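Local coordinates for DUF3298 domain-containing protein (Pseudomonas aeruginosa, PDB 4E72), which is of unknown function but belongs to the DUF3298 family and is probably exported, perhaps as a lipoprotein, at residues V187-D192 / P204-P209; A144-A149 / F174-H179. One frame throughout, in Å; residues are numbered along the deposited sequence.

Contact 1 (V187-D192 / P204-P209); sequences VTLKYD and PELKIP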
loop_
_atom_site.group_PDB
_atom_site.type_symbol
_atom_site.label_atom_id
_atom_site.label_comp_id
_atom_site.label_asym_id
_atom_site.label_seq_id
_atom_site.Cartn_x
_atom_site.Cartn_y
_atom_site.Cartn_z
ATOM N N VAL A 187 12.329 8.198 0.623
ATOM C CA VAL A 187 11.765 6.852 0.601
ATOM C C VAL A 187 10.578 6.838 1.630
ATOM O O VAL A 187 10.751 7.234 2.789
ATOM C CB VAL A 187 12.837 5.756 0.841
ATOM C CG1 VAL A 187 12.213 4.408 1.221
ATOM C CG2 VAL A 187 13.703 5.589 -0.398
ATOM N N THR A 188 9.375 6.437 1.187
ATOM C CA THR A 188 8.207 6.384 2.098
ATOM C C THR A 188 8.055 4.998 2.734
ATOM O O THR A 188 8.026 3.995 2.018
ATOM C CB THR A 188 6.915 6.794 1.359
ATOM O OG1 THR A 188 7.087 8.113 0.854
ATOM C CG2 THR A 188 5.659 6.751 2.258
ATOM N N LEU A 189 7.952 4.955 4.079
ATOM C CA LEU A 189 7.626 3.744 4.847
ATOM C C LEU A 189 6.234 3.938 5.395
ATOM O O LEU A 189 6.012 4.828 6.228
ATOM C CB LEU A 189 8.594 3.407 5.998
ATOM C CG LEU A 189 10.096 3.319 5.761
ATOM C CD1 LEU A 189 10.750 2.617 6.927
ATOM C CD2 LEU A 189 10.418 2.560 4.524
ATOM N N LYS A 190 5.286 3.152 4.895
ATOM C CA LYS A 190 3.890 3.259 5.299
ATOM C C LYS A 190 3.518 2.087 6.223
ATOM O O LYS A 190 3.783 0.928 5.904
ATOM C CB LYS A 190 2.992 3.315 4.050
ATOM C CG LYS A 190 1.505 3.245 4.337
ATOM C CD LYS A 190 0.899 4.588 4.493
ATOM C CE LYS A 190 -0.162 4.830 3.459
ATOM N NZ LYS A 190 -0.857 6.109 3.722
ATOM N N TYR A 191 2.890 2.412 7.361
ATOM C CA TYR A 191 2.539 1.458 8.401
ATOM C C TYR A 191 1.069 1.140 8.440
ATOM O O TYR A 191 0.217 2.011 8.261
ATOM C CB TYR A 191 2.990 1.980 9.786
ATOM C CG TYR A 191 4.478 1.792 9.935
ATOM C CD1 TYR A 191 5.376 2.588 9.223
ATOM C CD2 TYR A 191 4.995 0.741 10.689
ATOM C CE1 TYR A 191 6.746 2.370 9.288
ATOM C CE2 TYR A 191 6.366 0.513 10.759
ATOM C CZ TYR A 191 7.238 1.309 10.032
ATOM O OH TYR A 191 8.595 1.058 10.043
ATOM N N ASP A 192 0.780 -0.130 8.710
ATOM C CA ASP A 192 -0.581 -0.575 8.919
ATOM C C ASP A 192 -1.080 0.090 10.183
ATOM O O ASP A 192 -0.281 0.410 11.077
ATOM C CB ASP A 192 -0.638 -2.109 9.028
ATOM C CG ASP A 192 -0.579 -2.800 7.668
ATOM O OD1 ASP A 192 -1.403 -2.441 6.774
ATOM O OD2 ASP A 192 0.241 -3.740 7.511
ATOM N N PRO A 204 0.639 5.689 9.679
ATOM C CA PRO A 204 1.820 6.566 9.728
ATOM C C PRO A 204 2.766 6.385 8.542
ATOM O O PRO A 204 2.983 5.266 8.061
ATOM C CB PRO A 204 2.513 6.179 11.043
ATOM C CG PRO A 204 1.455 5.532 11.872
ATOM C CD PRO A 204 0.536 4.863 10.898
ATOM N N GLU A 205 3.287 7.515 8.057
ATOM C CA GLU A 205 4.254 7.553 6.956
ATOM C C GLU A 205 5.573 8.099 7.438
ATOM O O GLU A 205 5.649 9.254 7.869
ATOM C CB GLU A 205 3.758 8.382 5.751
ATOM C CG GLU A 205 2.743 7.648 4.892
ATOM C CD GLU A 205 2.325 8.326 3.597
ATOM O OE1 GLU A 205 2.989 9.301 3.176
ATOM O OE2 GLU A 205 1.339 7.859 2.984
ATOM N N LEU A 206 6.602 7.238 7.380
ATOM C CA LEU A 206 7.976 7.584 7.716
ATOM C C LEU A 206 8.687 7.972 6.438
ATOM O O LEU A 206 8.437 7.348 5.391
ATOM C CB LEU A 206 8.678 6.395 8.398
ATOM C CG LEU A 206 8.769 6.398 9.933
ATOM C CD1 LEU A 206 7.402 6.516 10.596
ATOM C CD2 LEU A 206 9.461 5.148 10.414
ATOM N N LYS A 207 9.554 8.993 6.506
ATOM C CA LYS A 207 10.284 9.433 5.325
ATOM C C LYS A 207 11.772 9.355 5.561
ATOM O O LYS A 207 12.291 10.010 6.482
ATOM C CB LYS A 207 9.889 10.872 4.912
ATOM C CG LYS A 207 8.393 11.144 4.819
ATOM C CD LYS A 207 7.770 10.650 3.528
ATOM C CE LYS A 207 6.267 10.829 3.570
ATOM N NZ LYS A 207 5.627 10.473 2.279
ATOM N N ILE A 208 12.470 8.559 4.733
ATOM C CA ILE A 208 13.927 8.502 4.812
ATOM C C ILE A 208 14.470 9.316 3.662
ATOM O O ILE A 208 14.238 8.946 2.509
ATOM C CB ILE A 208 14.583 7.104 4.846
ATOM C CG1 ILE A 208 13.951 6.168 5.901
ATOM C CG2 ILE A 208 16.106 7.238 5.044
ATOM C CD1 ILE A 208 14.075 4.690 5.520
ATOM N N PRO A 209 15.213 10.410 3.942
ATOM C CA PRO A 209 15.830 11.175 2.840
ATOM C C PRO A 209 16.822 10.322 2.052
ATOM O O PRO A 209 17.625 9.616 2.660
ATOM C CB PRO A 209 16.536 12.342 3.561
ATOM C CG PRO A 209 15.879 12.428 4.922
ATOM C CD PRO A 209 15.570 10.989 5.258
#
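Two neighbouring strands of a three-stranded antiparallel sheet, 187-190 in the middle and 205-208 at one side, meet here with their short axes 4.5 Å apart and 155° between their directions. Val187 with Ile208 and Leu189 with Leu206 are the hydrogen-bonded pairs; Leu189 N reaches Leu206 O at 2.8 Å in a nearly straight bond (176° at the hydrogen). Just past the middle strand, Tyr191 N adds a 2.9 Å bond to Pro204 O.

On the face carrying Thr188, Lys190, Glu205 and Lys207, the Glu205 carboxylate is shared by two lysines. Bends at chi2 and chi3 bring Lys190 NZ over to Glu205 OE2, where it donates at 2.9 Å to the lone pair pointing away from OE1; Lys207 NZ meets Glu205 OE1 at 3.0 Å, 26° out of the carboxylate plane. Lys207 NZ donates to Thr188 OG1 at 3.1 Å, an atom also hydrogen-bonded to Thr183 OG1, while Arg92 adds a salt bridge to Glu205 OE2.

The other face is apolar: Leu189 CB lies 3.8 Å from Leu206 CB, and Leu189 CD1 4.2 Å from Ile208 CD1. With both carboxylate oxygens engaged by cations, Glu205 is probably held as the anion and its rotation restricted.

Contact 2 (A144-A149 / F174-H179); sequences AFWKQA and FQRTPH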
loop_
_atom_site.group_PDB
_atom_site.type_symbol
_atom_site.label_atom_id
_atom_site.label_comp_id
_atom_site.label_asym_id
_atom_site.label_seq_id
_atom_site.Cartn_x
_atom_site.Cartn_y
_atom_site.Cartn_z
ATOM N N ALA A 144 21.361 -1.925 7.607
ATOM C CA ALA A 144 21.639 -0.485 7.479
ATOM C C ALA A 144 20.369 0.313 7.079
ATOM O O ALA A 144 20.178 1.427 7.559
ATOM C CB ALA A 144 22.748 -0.250 6.464
ATOM N N PHE A 145 19.497 -0.267 6.227
ATOM C CA PHE A 145 18.235 0.380 5.833
ATOM C C PHE A 145 17.299 0.581 7.045
ATOM O O PHE A 145 16.760 1.680 7.235
ATOM C CB PHE A 145 17.513 -0.430 4.748
ATOM C CG PHE A 145 16.169 0.130 4.328
ATOM C CD1 PHE A 145 16.088 1.174 3.410
ATOM C CD2 PHE A 145 14.982 -0.414 4.825
ATOM C CE1 PHE A 145 14.855 1.659 2.992
ATOM C CE2 PHE A 145 13.752 0.083 4.420
ATOM C CZ PHE A 145 13.695 1.131 3.516
ATOM N N TRP A 146 17.132 -0.455 7.878
ATOM C CA TRP A 146 16.215 -0.328 9.006
ATOM C C TRP A 146 16.815 0.565 10.094
ATOM O O TRP A 146 16.048 1.171 10.842
ATOM C CB TRP A 146 15.729 -1.688 9.525
ATOM C CG TRP A 146 14.887 -2.401 8.502
ATOM C CD1 TRP A 146 15.265 -3.457 7.728
ATOM C CD2 TRP A 146 13.569 -2.024 8.053
ATOM N NE1 TRP A 146 14.247 -3.805 6.871
ATOM C CE2 TRP A 146 13.206 -2.922 7.027
ATOM C CE3 TRP A 146 12.652 -1.027 8.433
ATOM C CZ2 TRP A 146 11.964 -2.859 6.383
ATOM C CZ3 TRP A 146 11.447 -0.936 7.764
ATOM C CH2 TRP A 146 11.106 -1.848 6.756
ATOM N N LYS A 147 18.155 0.745 10.105
ATOM C CA LYS A 147 18.812 1.688 11.019
ATOM C C LYS A 147 18.434 3.111 10.644
ATOM O O LYS A 147 18.180 3.906 11.542
ATOM C CB LYS A 147 20.343 1.524 11.031
ATOM C CG LYS A 147 20.810 0.241 11.719
ATOM C CD LYS A 147 20.853 0.321 13.243
ATOM C CE LYS A 147 21.506 -0.906 13.851
ATOM N NZ LYS A 147 22.974 -0.982 13.573
ATOM N N GLN A 148 18.329 3.419 9.323
ATOM C CA GLN A 148 17.897 4.730 8.810
ATOM C C GLN A 148 16.401 4.932 9.017
ATOM O O GLN A 148 15.955 6.059 9.224
ATOM C CB GLN A 148 18.256 4.916 7.323
ATOM C CG GLN A 148 19.765 4.851 7.025
ATOM C CD GLN A 148 20.586 5.739 7.926
ATOM O OE1 GLN A 148 20.411 6.957 7.951
ATOM N NE2 GLN A 148 21.462 5.140 8.727
ATOM N N ALA A 149 15.632 3.839 8.971
ATOM C CA ALA A 149 14.187 3.811 9.217
ATOM C C ALA A 149 13.917 4.200 10.670
ATOM O O ALA A 149 12.973 4.939 10.930
ATOM C CB ALA A 149 13.637 2.422 8.925
ATOM N N PHE A 174 9.363 0.848 17.783
ATOM C CA PHE A 174 9.592 0.843 16.353
ATOM C C PHE A 174 9.474 -0.612 15.839
ATOM O O PHE A 174 9.830 -1.568 16.544
ATOM C CB PHE A 174 10.950 1.476 16.019
ATOM C CG PHE A 174 11.218 1.550 14.532
ATOM C CD1 PHE A 174 10.336 2.210 13.681
ATOM C CD2 PHE A 174 12.308 0.895 13.973
ATOM C CE1 PHE A 174 10.570 2.255 12.306
ATOM C CE2 PHE A 174 12.529 0.929 12.592
ATOM C CZ PHE A 174 11.675 1.627 11.773
ATOM N N GLN A 175 8.920 -0.757 14.644
ATOM C CA GLN A 175 8.661 -2.036 13.986
ATOM C C GLN A 175 8.995 -1.910 12.520
ATOM O O GLN A 175 8.949 -0.799 11.995
ATOM C CB GLN A 175 7.153 -2.376 14.149
ATOM C CG GLN A 175 6.818 -3.861 14.158
ATOM C CD GLN A 175 5.353 -4.144 13.918
ATOM O OE1 GLN A 175 4.461 -3.602 14.583
ATOM N NE2 GLN A 175 5.073 -5.049 12.991
ATOM N N ARG A 176 9.284 -3.024 11.835
ATOM C CA ARG A 176 9.500 -2.959 10.391
ATOM C C ARG A 176 8.134 -2.884 9.714
ATOM O O ARG A 176 7.109 -3.155 10.344
ATOM C CB ARG A 176 10.272 -4.190 9.867
ATOM C CG ARG A 176 11.751 -4.278 10.250
ATOM C CD ARG A 176 12.314 -5.557 9.658
ATOM N NE ARG A 176 13.711 -5.785 10.016
ATOM C CZ ARG A 176 14.508 -6.643 9.388
ATOM N NH1 ARG A 176 14.045 -7.374 8.379
ATOM N NH2 ARG A 176 15.777 -6.769 9.755
ATOM N N THR A 177 8.119 -2.589 8.424
ATOM C CA THR A 177 6.888 -2.582 7.654
ATOM C C THR A 177 7.144 -3.249 6.308
ATOM O O THR A 177 8.218 -3.048 5.769
ATOM C CB THR A 177 6.292 -1.146 7.504
ATOM O OG1 THR A 177 5.050 -1.246 6.794
ATOM C CG2 THR A 177 7.241 -0.146 6.789
ATOM N N PRO A 178 6.203 -4.043 5.741
ATOM C CA PRO A 178 6.421 -4.567 4.379
ATOM C C PRO A 178 6.194 -3.503 3.282
ATOM O O PRO A 178 6.538 -3.775 2.134
ATOM C CB PRO A 178 5.375 -5.685 4.241
ATOM C CG PRO A 178 4.480 -5.565 5.384
ATOM C CD PRO A 178 4.868 -4.423 6.254
ATOM N N HIS A 179 5.623 -2.310 3.611
ATOM C CA HIS A 179 5.214 -1.276 2.629
ATOM C C HIS A 179 6.204 -0.136 2.528
ATOM O O HIS A 179 6.202 0.804 3.330
ATOM C CB HIS A 179 3.810 -0.717 2.964
ATOM C CG HIS A 179 2.852 -1.731 3.538
ATOM N ND1 HIS A 179 2.550 -2.913 2.862
ATOM C CD2 HIS A 179 2.112 -1.670 4.667
ATOM C CE1 HIS A 179 1.668 -3.543 3.613
ATOM N NE2 HIS A 179 1.331 -2.815 4.689
#
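Helical backbone on one side (144-149) faces an irregular chain on the other (174-179), and the nearest pair of CA atoms, Trp146 and Arg176, stays 7.3 Å apart, so side chains bridge most of the gap. Trp146 does most of this work. Its CB is directed toward the loop, and the indole is covered on one face by the extended side chain of Arg176. The aliphatic part lies over the six-membered ring: Arg176 CG sits 3.7 Å from the centroid of that Trp146 ring and 15° off its normal, a CH-pi contact. Farther out, the guanidinium lies flat on the indole, with planes 10° apart and Arg176 NE 3.6 Å from Trp146 CD1. The straight run of Arg176 from CG to NE carries the charged group from the benzo ring to the pyrrole side. The edge of Phe145, at CD2, covers the opposite face, so the indole lies between arginine chain and ring edge, while Trp146 NE1 is hydrogen-bonded to Glu142.

The contact fastens the loop between helix 166-171 and strand 179-181 to helix 142-159, which also packs through Phe145, Trp146 and Ala149 against Leu189 of the small antiparallel sheet.

At the rim of the indole, Trp146 CH2 comes within 3.3 Å of Thr177 O, which lies near the ring plane. Phe174, its CG anti to the backbone N (chi1 -178°), reaches back to the helix: Ala149 CB lies 3.5 Å from Phe174 CZ, oblique to that ring, and Phe174 CZ is 4.4 Å from Trp146 CE3, at the indole edge.

After the strands of the six-stranded sheet, the chain forms helix 142-159, the first partner of contact 2, which closes a 24-residue connection, mostly helical, when 174-179 returns to it. The same loop leads into strand 179-181, the chain turns into strand 187-190, and contact 1 closes an 11-residue connection without helix or strand when 205-208 arrives. The two closures therefore follow in series, neither enclosing the other, with centres about 9 Å apart. They touch directly: Thr177 OG1 lies 2.7 Å from Lys190 O and Tyr191 OH 2.7 Å from Gln175 O, both probable hydrogen bonds. Together, helix, loop and three-stranded sheet form one connected unit.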